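Local coordinates for DUF4627 domain-containing protein (Bacteroides thetaiotaomicron, PDB 3SEE) that is of unknown function but has a galactose-binding-domain-like fold and probably binds a sugar, at residues G82-D87 with Q115-K120; Y94-Y99 with V109-K114; S187-D190 with I195-D198; C199-L204 with V217-K222. One frame throughout, in Å; residues are numbered along the deposited sequence. Where two conformers were deposited one is given.

Interaction 1 of 4, residues G82-D87 with Q115-K120; sequences GQRITD and QTNEEK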
# COMPACT_ATOMS: atom_id res chain seq x y z
N GLY A 82 -3.86 -4.68 3.56
CA GLY A 82 -3.25 -3.79 4.52
C GLY A 82 -2.62 -4.46 5.72
O GLY A 82 -3.01 -5.57 6.11
N GLN A 83 -1.64 -3.80 6.35
CA GLN A 83 -1.17 -4.22 7.67
C GLN A 83 -0.82 -2.99 8.48
O GLN A 83 0.00 -2.18 8.06
CB GLN A 83 0.01 -5.18 7.58
CG GLN A 83 0.44 -5.65 8.98
CD GLN A 83 1.34 -6.87 9.04
OE1 GLN A 83 2.24 -6.87 9.86
NE2 GLN A 83 1.09 -7.91 8.23
N ARG A 84 -1.49 -2.87 9.62
CA ARG A 84 -1.28 -1.77 10.56
C ARG A 84 -0.07 -2.04 11.44
O ARG A 84 0.11 -3.18 11.90
CB ARG A 84 -2.56 -1.59 11.38
CG ARG A 84 -2.60 -0.44 12.35
CD ARG A 84 -3.92 -0.46 13.06
NE ARG A 84 -4.07 0.65 13.99
CZ ARG A 84 -5.21 0.92 14.60
NH1 ARG A 84 -6.28 0.14 14.46
NH2 ARG A 84 -5.31 2.00 15.36
N ILE A 85 0.73 -1.00 11.63
CA ILE A 85 1.96 -1.10 12.39
C ILE A 85 1.93 -0.09 13.54
O ILE A 85 1.83 1.10 13.33
CB ILE A 85 3.18 -0.82 11.49
CG1 ILE A 85 3.19 -1.80 10.30
CG2 ILE A 85 4.49 -0.93 12.32
CD1 ILE A 85 4.34 -1.58 9.33
N THR A 86 2.03 -0.61 14.76
CA THR A 86 2.01 0.20 15.98
C THR A 86 3.26 -0.01 16.82
O THR A 86 3.29 0.39 17.96
CB THR A 86 0.73 -0.06 16.81
OG1 THR A 86 0.64 -1.48 17.08
CG2 THR A 86 -0.50 0.40 16.06
N ASP A 87 4.30 -0.59 16.25
CA ASP A 87 5.52 -0.80 17.02
C ASP A 87 6.31 0.49 17.27
O ASP A 87 7.14 0.52 18.21
CB ASP A 87 6.34 -1.91 16.42
CG ASP A 87 5.67 -3.30 16.63
OD1 ASP A 87 5.13 -3.67 17.74
OD2 ASP A 87 5.69 -4.04 15.64
N GLN A 115 -1.08 7.23 7.59
CA GLN A 115 -1.52 7.40 8.97
C GLN A 115 -2.88 6.74 9.20
O GLN A 115 -3.82 6.95 8.43
CB GLN A 115 -1.59 8.88 9.27
CG GLN A 115 -2.01 9.21 10.70
CD GLN A 115 -1.76 10.66 11.07
OE1 GLN A 115 -0.87 11.29 10.50
NE2 GLN A 115 -2.51 11.19 12.05
N THR A 116 -3.01 5.98 10.29
CA THR A 116 -4.26 5.27 10.56
C THR A 116 -5.40 6.19 10.98
O THR A 116 -6.49 6.12 10.39
CB THR A 116 -4.05 4.19 11.61
OG1 THR A 116 -2.95 3.37 11.21
CG2 THR A 116 -5.30 3.33 11.80
N ASN A 117 -5.13 7.02 11.99
CA ASN A 117 -6.16 7.85 12.60
C ASN A 117 -5.83 9.32 12.37
O ASN A 117 -4.96 9.87 13.02
CB ASN A 117 -6.29 7.52 14.10
CG ASN A 117 -7.02 6.22 14.33
OD1 ASN A 117 -8.00 5.94 13.63
ND2 ASN A 117 -6.58 5.42 15.30
N GLU A 118 -6.51 9.90 11.38
CA GLU A 118 -6.26 11.26 10.92
C GLU A 118 -7.13 12.26 11.64
O GLU A 118 -8.25 11.96 12.04
CB GLU A 118 -6.60 11.36 9.43
CG GLU A 118 -5.78 10.40 8.54
CD GLU A 118 -4.49 10.97 7.98
OE1 GLU A 118 -3.96 11.99 8.46
OE2 GLU A 118 -3.98 10.31 7.03
N GLU A 119 -6.60 13.47 11.77
CA GLU A 119 -7.42 14.57 12.26
C GLU A 119 -8.06 15.27 11.08
O GLU A 119 -7.75 14.99 9.92
CB GLU A 119 -6.59 15.52 13.13
CG GLU A 119 -6.00 14.86 14.37
CD GLU A 119 -7.06 14.35 15.35
OE1 GLU A 119 -7.97 15.15 15.66
OE2 GLU A 119 -6.99 13.18 15.84
N LYS A 120 -9.02 16.15 11.38
CA LYS A 120 -9.66 16.98 10.37
C LYS A 120 -8.98 18.34 10.32
O LYS A 120 -8.45 18.81 11.33
CB LYS A 120 -11.14 17.14 10.70
CG LYS A 120 -11.98 15.94 10.31
CD LYS A 120 -13.33 15.96 11.02
CE LYS A 120 -14.39 15.22 10.21
NZ LYS A 120 -14.10 13.77 10.02
O HOH W 1 -8.04 2.98 16.03
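R84, near the end of strand 79-85 in a galactose-binding-domain-like beta sandwich, stretches toward T116 and N117, the first residues of the loop that follows strand 108-115. Strand 199-204 lies between these two strands in the sheet, and the arginine reaches past it because its chain is extended from CG to NE, with CG anti to the backbone N (chi1 -176°). At the end of the strand, Q115 comes first and ties the chain to itself: its NE2 donates to N117 O at 2.9 Å, approaching from above the carbonyl plane. T116 follows and lays a methyl group over one face of the guanidinium, off toward the rim, with CG2 3.7 Å from R84 NE. Its hydroxyl OG1 is hydrogen-bonded to D198, whose carboxylate also forms a salt bridge with R84 NH2, so that a single aspartate serves both segments. R84 NH1 in turn donates to the carbonyls of S29 and A31. A leucine in place of R84 would probably leave the D198 carboxylate without its positive mate and those two carbonyls without this donor. N117 comes last, its OD1 engaged by S29 and its amide plane turned 84° from the guanidinium. Its ND2 approaches the arginine obliquely, and one water joins the two donors, accepting from R84 NH2 at 3.0 Å and from N117 ND2 at 2.9 Å.

Interaction 2 of 4, residues Y94-Y99 with V109-K114; sequences YVLTFY and VSVYIK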
# COMPACT_ATOMS: atom_id res chain seq x y z
N TYR A 94 13.33 3.39 5.04
CA TYR A 94 12.84 2.03 5.10
C TYR A 94 12.65 1.52 3.68
O TYR A 94 12.27 2.26 2.78
CB TYR A 94 11.49 1.96 5.86
CG TYR A 94 11.59 2.19 7.33
CD1 TYR A 94 11.77 3.47 7.84
CD2 TYR A 94 11.42 1.15 8.24
CE1 TYR A 94 11.83 3.70 9.19
CE2 TYR A 94 11.49 1.39 9.60
CZ TYR A 94 11.67 2.65 10.06
OH TYR A 94 11.74 2.88 11.43
N VAL A 95 12.84 0.21 3.52
CA VAL A 95 12.54 -0.44 2.25
C VAL A 95 11.38 -1.37 2.42
O VAL A 95 11.32 -2.11 3.41
CB VAL A 95 13.76 -1.20 1.66
CG1 VAL A 95 14.22 -2.36 2.53
CG2 VAL A 95 13.47 -1.63 0.21
N LEU A 96 10.45 -1.30 1.48
CA LEU A 96 9.35 -2.24 1.38
C LEU A 96 9.59 -3.10 0.15
O LEU A 96 9.80 -2.58 -0.95
CB LEU A 96 8.01 -1.53 1.21
CG LEU A 96 6.82 -2.54 1.20
CD1 LEU A 96 6.46 -3.06 2.58
CD2 LEU A 96 5.58 -2.08 0.52
N THR A 97 9.62 -4.41 0.33
CA THR A 97 9.86 -5.39 -0.75
C THR A 97 8.78 -6.44 -0.71
O THR A 97 8.33 -6.82 0.38
CB THR A 97 11.22 -6.15 -0.68
OG1 THR A 97 11.22 -7.12 0.37
CG2 THR A 97 12.38 -5.21 -0.51
N PHE A 98 8.41 -6.95 -1.87
CA PHE A 98 7.55 -8.12 -1.95
C PHE A 98 7.64 -8.71 -3.34
O PHE A 98 8.32 -8.18 -4.20
CB PHE A 98 6.09 -7.82 -1.56
CG PHE A 98 5.43 -6.74 -2.37
CD1 PHE A 98 5.55 -5.40 -2.00
CD2 PHE A 98 4.67 -7.04 -3.49
CE1 PHE A 98 4.95 -4.40 -2.73
CE2 PHE A 98 4.05 -6.03 -4.20
CZ PHE A 98 4.18 -4.71 -3.82
N TYR A 99 7.02 -9.85 -3.55
CA TYR A 99 6.95 -10.46 -4.86
C TYR A 99 5.51 -10.43 -5.34
O TYR A 99 4.56 -10.58 -4.56
CB TYR A 99 7.50 -11.90 -4.84
CG TYR A 99 9.00 -11.90 -4.74
CD1 TYR A 99 9.64 -11.74 -3.54
CD2 TYR A 99 9.78 -11.98 -5.88
CE1 TYR A 99 11.05 -11.65 -3.48
CE2 TYR A 99 11.17 -11.92 -5.84
CZ TYR A 99 11.79 -11.75 -4.64
OH TYR A 99 13.18 -11.68 -4.57
N VAL A 109 1.34 -2.93 -9.89
CA VAL A 109 1.10 -3.14 -8.47
C VAL A 109 1.64 -1.92 -7.74
O VAL A 109 2.58 -1.27 -8.20
CB VAL A 109 1.74 -4.44 -7.99
CG1 VAL A 109 3.25 -4.42 -8.12
CG2 VAL A 109 1.26 -4.82 -6.60
N SER A 110 1.04 -1.61 -6.60
CA SER A 110 1.21 -0.32 -5.97
C SER A 110 1.27 -0.43 -4.46
O SER A 110 0.79 -1.39 -3.87
CB SER A 110 0.06 0.59 -6.37
OG SER A 110 -0.11 0.61 -7.79
N VAL A 111 1.81 0.61 -3.86
CA VAL A 111 2.06 0.71 -2.42
C VAL A 111 1.80 2.13 -1.94
O VAL A 111 2.17 3.08 -2.64
CB VAL A 111 3.57 0.48 -2.16
CG1 VAL A 111 3.91 0.70 -0.68
CG2 VAL A 111 3.98 -0.89 -2.64
N TYR A 112 1.31 2.31 -0.72
CA TYR A 112 1.46 3.55 0.02
C TYR A 112 1.49 3.18 1.51
O TYR A 112 1.13 2.06 1.90
CB TYR A 112 0.39 4.60 -0.31
CG TYR A 112 -1.05 4.23 -0.02
CD1 TYR A 112 -1.55 4.28 1.27
CD2 TYR A 112 -1.90 3.80 -1.03
CE1 TYR A 112 -2.87 3.95 1.55
CE2 TYR A 112 -3.21 3.45 -0.76
CZ TYR A 112 -3.69 3.54 0.54
OH TYR A 112 -5.00 3.20 0.85
N ILE A 113 1.90 4.14 2.35
CA ILE A 113 1.98 3.93 3.79
C ILE A 113 1.38 5.17 4.43
O ILE A 113 1.90 6.28 4.29
CB ILE A 113 3.43 3.69 4.28
CG1 ILE A 113 4.14 2.62 3.43
CG2 ILE A 113 3.40 3.28 5.77
CD1 ILE A 113 5.60 2.33 3.87
N LYS A 114 0.24 4.99 5.11
CA LYS A 114 -0.63 6.07 5.53
C LYS A 114 -0.87 6.05 7.04
O LYS A 114 -0.95 5.00 7.67
CB LYS A 114 -1.99 6.00 4.79
CG LYS A 114 -2.85 7.23 4.95
CD LYS A 114 -4.10 7.14 4.09
CE LYS A 114 -4.95 8.40 4.13
NZ LYS A 114 -5.54 8.65 5.48
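L96 and F98, on strand 93-102, face V109 and V111, on strand 108-115, and the contact between them is wholly apolar. The short segments run roughly antiparallel (147° between their directions), but their axes stay 9.8 Å apart, too far for backbone pairing, so side chains alone fill the interval.

The aliphatic part is the meeting of L96 and V111, which reach toward each other tip to tip. L96 CD2 comes within 3.5 Å of V111 CG1. That is tighter than usual van der Waals contact, although V111 was modelled in two conformers and the closeness carries little weight.

The aromatic part belongs to F98, whose ring offers its edge to both valines. F98 CE1 lies 3.6 Å from V111 CG2, which sits in the ring plane, while F98 CE2 lies 3.9 Å from V109 CG2. With CG between the backbone N and the carbonyl carbon (chi1 57°), F98 holds its ring out toward the strand of V109 and V111. I203, V217 and V162 also touch this side chain. Replacing F98 by an alanine is likely to open a gap and leave the methyls of V109 and V111 without the ring edge they pack against.

Alternate residues of two strands turned inward, meeting in a layer with no polar group, are characteristic of the core between the facing sheets of a beta sandwich.

Interaction 3 of 4, residues S187-D190 with I195-D198; sequences SDTD and ILKD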
# COMPACT_ATOMS: atom_id res chain seq x y z
N SER A 187 6.71 17.79 4.01
CA SER A 187 7.29 18.34 5.23
C SER A 187 8.09 17.29 5.98
O SER A 187 7.90 16.08 5.82
CB SER A 187 6.20 18.95 6.09
OG SER A 187 5.26 17.96 6.48
N ASP A 188 8.99 17.75 6.84
CA ASP A 188 9.73 16.85 7.69
C ASP A 188 8.80 16.31 8.79
O ASP A 188 8.08 17.07 9.44
CB ASP A 188 10.91 17.53 8.36
CG ASP A 188 12.02 17.90 7.41
OD1 ASP A 188 12.05 17.43 6.26
OD2 ASP A 188 12.92 18.65 7.85
N THR A 189 8.84 15.00 8.99
CA THR A 189 7.99 14.37 10.00
C THR A 189 8.40 14.88 11.37
O THR A 189 9.58 14.89 11.71
CB THR A 189 8.21 12.86 9.99
OG1 THR A 189 8.10 12.43 8.62
CG2 THR A 189 7.18 12.14 10.84
N ASP A 190 7.44 15.30 12.18
CA ASP A 190 7.74 15.69 13.55
C ASP A 190 8.18 14.46 14.33
O ASP A 190 7.65 13.35 14.12
CB ASP A 190 6.51 16.32 14.19
CG ASP A 190 6.82 16.97 15.53
OD1 ASP A 190 7.32 18.11 15.55
OD2 ASP A 190 6.54 16.33 16.55
N ILE A 195 1.74 9.53 12.82
CA ILE A 195 1.94 8.53 11.79
C ILE A 195 3.03 7.52 12.18
O ILE A 195 2.98 6.36 11.81
CB ILE A 195 2.21 9.17 10.42
CG1 ILE A 195 2.17 8.13 9.30
CG2 ILE A 195 3.50 10.00 10.42
CD1 ILE A 195 2.28 8.71 7.88
N LEU A 196 4.06 7.98 12.92
CA LEU A 196 5.14 7.09 13.30
C LEU A 196 4.65 6.01 14.26
O LEU A 196 5.19 4.90 14.29
CB LEU A 196 6.27 7.88 13.95
CG LEU A 196 7.04 8.85 13.04
CD1 LEU A 196 7.91 9.76 13.90
CD2 LEU A 196 7.88 8.13 11.99
N LYS A 197 3.66 6.32 15.09
CA LYS A 197 3.15 5.40 16.10
C LYS A 197 2.01 4.52 15.61
O LYS A 197 1.70 3.50 16.25
CB LYS A 197 2.68 6.13 17.34
CG LYS A 197 3.75 6.97 17.97
CD LYS A 197 3.24 7.66 19.25
CE LYS A 197 4.17 8.75 19.80
NZ LYS A 197 3.87 10.19 19.40
N ASP A 198 1.35 4.89 14.51
CA ASP A 198 0.17 4.16 14.06
C ASP A 198 -0.09 4.47 12.59
O ASP A 198 -0.62 5.54 12.25
CB ASP A 198 -1.04 4.52 14.93
CG ASP A 198 -2.23 3.65 14.68
OD1 ASP A 198 -2.17 2.74 13.82
OD2 ASP A 198 -3.25 3.86 15.38
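T189 turns its methyl group onto the side chain of L196, the two meeting tip to tip where the loop after strand 186-188 faces the short, weakly bonded helix 194-197. T189 CG2 lies 3.9 Å from L196 CD1 and slightly farther from L196 CG. The threonine places this methyl anti to its own backbone N, which sets the hydroxyl beside the N instead (chi1 -49°); OG1 is hydrogen-bonded to M168 O. I195, one residue earlier on the helix, adds a looser touch, its CG2 4.3 Å from T189 CG2. The same leucine methyl, L196 CD1, also rests against the backbone of the loop, 3.6 Å from D190 O.

The contact joins the margin of the eight-stranded antiparallel sheet, where 186-188 is an outermost strand, to the brief helical turn that leads into strand 199-204 of the other sheet. Other strands take part in the same patch: V171 is touched by T189 and I195, and F131 by both I195 and L196.

Across the two segments, then, the fit rests on van der Waals packing, methyl on methyl and methyl on a carbonyl oxygen. With the hydroxyl used by a backbone carbonyl and the methyl left to the leucine, cohesion here probably comes from burial of apolar surface.

Interaction 4 of 4, residues C199-L204 with V217-K222; sequences CYVAIL and VTLKKK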
# COMPACT_ATOMS: atom_id res chain seq x y z
N CYS A 199 0.35 3.55 11.74
CA CYS A 199 0.19 3.70 10.31
C CYS A 199 -0.14 2.33 9.73
O CYS A 199 -0.15 1.34 10.46
CB CYS A 199 1.47 4.27 9.67
SG CYS A 199 2.92 3.19 9.80
N TYR A 200 -0.40 2.28 8.42
CA TYR A 200 -0.55 1.00 7.76
C TYR A 200 0.08 1.03 6.39
O TYR A 200 0.04 2.06 5.69
CB TYR A 200 -2.02 0.56 7.67
CG TYR A 200 -2.96 1.53 7.02
CD1 TYR A 200 -3.52 2.56 7.76
CD2 TYR A 200 -3.31 1.42 5.69
CE1 TYR A 200 -4.42 3.43 7.16
CE2 TYR A 200 -4.19 2.29 5.10
CZ TYR A 200 -4.73 3.33 5.84
OH TYR A 200 -5.64 4.22 5.33
N VAL A 201 0.65 -0.11 6.04
CA VAL A 201 1.04 -0.38 4.66
C VAL A 201 -0.18 -0.85 3.87
O VAL A 201 -0.94 -1.69 4.35
CB VAL A 201 2.13 -1.47 4.64
CG1 VAL A 201 2.45 -1.91 3.20
CG2 VAL A 201 3.38 -1.01 5.38
N ALA A 202 -0.36 -0.30 2.67
CA ALA A 202 -1.39 -0.71 1.72
C ALA A 202 -0.70 -1.19 0.45
O ALA A 202 0.15 -0.50 -0.10
CB ALA A 202 -2.30 0.49 1.39
N ILE A 203 -1.07 -2.38 -0.00
CA ILE A 203 -0.60 -2.95 -1.26
C ILE A 203 -1.85 -3.10 -2.13
O ILE A 203 -2.88 -3.66 -1.69
CB ILE A 203 0.12 -4.30 -1.06
CG1 ILE A 203 1.37 -4.09 -0.18
CG2 ILE A 203 0.45 -4.93 -2.43
CD1 ILE A 203 2.08 -5.38 0.25
N LEU A 204 -1.79 -2.58 -3.36
CA LEU A 204 -2.95 -2.45 -4.24
C LEU A 204 -2.63 -2.88 -5.63
O LEU A 204 -1.48 -2.78 -6.07
CB LEU A 204 -3.33 -0.98 -4.44
CG LEU A 204 -3.45 -0.18 -3.17
CD1 LEU A 204 -2.17 0.58 -2.83
CD2 LEU A 204 -4.63 0.79 -3.28
N VAL A 217 6.45 -10.42 1.93
CA VAL A 217 6.55 -8.98 2.14
C VAL A 217 7.50 -8.64 3.27
O VAL A 217 7.40 -9.20 4.37
CB VAL A 217 5.17 -8.39 2.47
CG1 VAL A 217 5.25 -6.87 2.58
CG2 VAL A 217 4.09 -8.85 1.46
N THR A 218 8.36 -7.67 3.02
CA THR A 218 9.34 -7.18 4.00
C THR A 218 9.24 -5.66 4.15
O THR A 218 9.19 -4.97 3.13
CB THR A 218 10.78 -7.46 3.53
OG1 THR A 218 10.97 -8.85 3.31
CG2 THR A 218 11.78 -6.96 4.59
N LEU A 219 9.26 -5.17 5.38
CA LEU A 219 9.48 -3.73 5.63
C LEU A 219 10.63 -3.67 6.63
O LEU A 219 10.53 -4.22 7.73
CB LEU A 219 8.25 -3.08 6.25
CG LEU A 219 8.38 -1.60 6.55
CD1 LEU A 219 8.57 -0.74 5.29
CD2 LEU A 219 7.17 -1.13 7.34
N LYS A 220 11.71 -2.98 6.26
CA LYS A 220 12.93 -2.97 7.07
C LYS A 220 13.56 -1.60 7.05
O LYS A 220 13.65 -0.96 6.02
CB LYS A 220 13.99 -3.94 6.51
CG LYS A 220 13.83 -5.38 6.82
CD LYS A 220 15.20 -6.06 6.74
N LYS A 221 14.08 -1.21 8.20
CA LYS A 221 14.84 0.03 8.32
C LYS A 221 16.21 -0.16 7.68
O LYS A 221 16.86 -1.18 7.90
CB LYS A 221 15.00 0.42 9.79
CG LYS A 221 15.48 1.85 9.98
CD LYS A 221 15.50 2.27 11.42
CE LYS A 221 15.82 3.75 11.55
NZ LYS A 221 17.25 4.06 11.20
N LYS A 222 16.64 0.83 6.91
CA LYS A 222 17.93 0.73 6.20
C LYS A 222 18.83 1.89 6.54
O LYS A 222 18.55 2.64 7.45
CB LYS A 222 17.71 0.68 4.68
CG LYS A 222 16.85 -0.47 4.21
CD LYS A 222 17.40 -1.84 4.56
CE LYS A 222 18.48 -2.33 3.60
NZ LYS A 222 18.70 -3.83 3.79
OXT LYS A 222 19.78 2.17 5.78
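The core between the two sheets of the beta sandwich is closed here by V201 and I203 of strand 199-204 against L219 and V217 of strand 211-221. I203 and V217 reach toward each other tip to tip, I203 CD1 lying 4.2 Å from V217 CG2. The isoleucine sets CG1 anti to its carbonyl carbon (chi1 -62°) and carries on extended, which carries CD1 across to the valine. Two residues along each strand, in opposite senses, V201 CG2 approaches L219 CD2 at 4.3 Å.

This is the core between the sheets of the galactose-binding-domain-like beta sandwich: strand 199-204 is an inner member of the six-stranded mixed sheet, and strand 211-221 lies within the eight-stranded antiparallel one. The nearest CA atoms are 9.1 Å apart for V201 and L219 and 10.0 Å for I203 and V217, a spacing spanned by branched aliphatic side chains from both sides. I85, on the neighbouring strand 79-85, touches both V201 and L219 and so packs beside that pair. On strand 211-221 the backbone is also held by the side chain of N10, whose OD1 accepts from L219 N while ND2 donates to V217 O.

Followed from the N terminus, the chain first enters the segment 82-87, and interaction 1 closes a loop when 115-120 returns to it. Interaction 2 is nested inside that loop, since 94-99 and 109-114 both fall between those segments, and it ties the antiparallel sheet to the mixed one. Interaction 3 opens later, in series, as a short closure joining the margin of the antiparallel sheet to helix 194-197. D198 then links it back to interaction 1 through R84 and T116. Interaction 4 comes last, bringing the C-terminal strand against 199-204; its strands neighbour those of interaction 2 in both sheets, so the two share the sandwich core. None of the four loops cross.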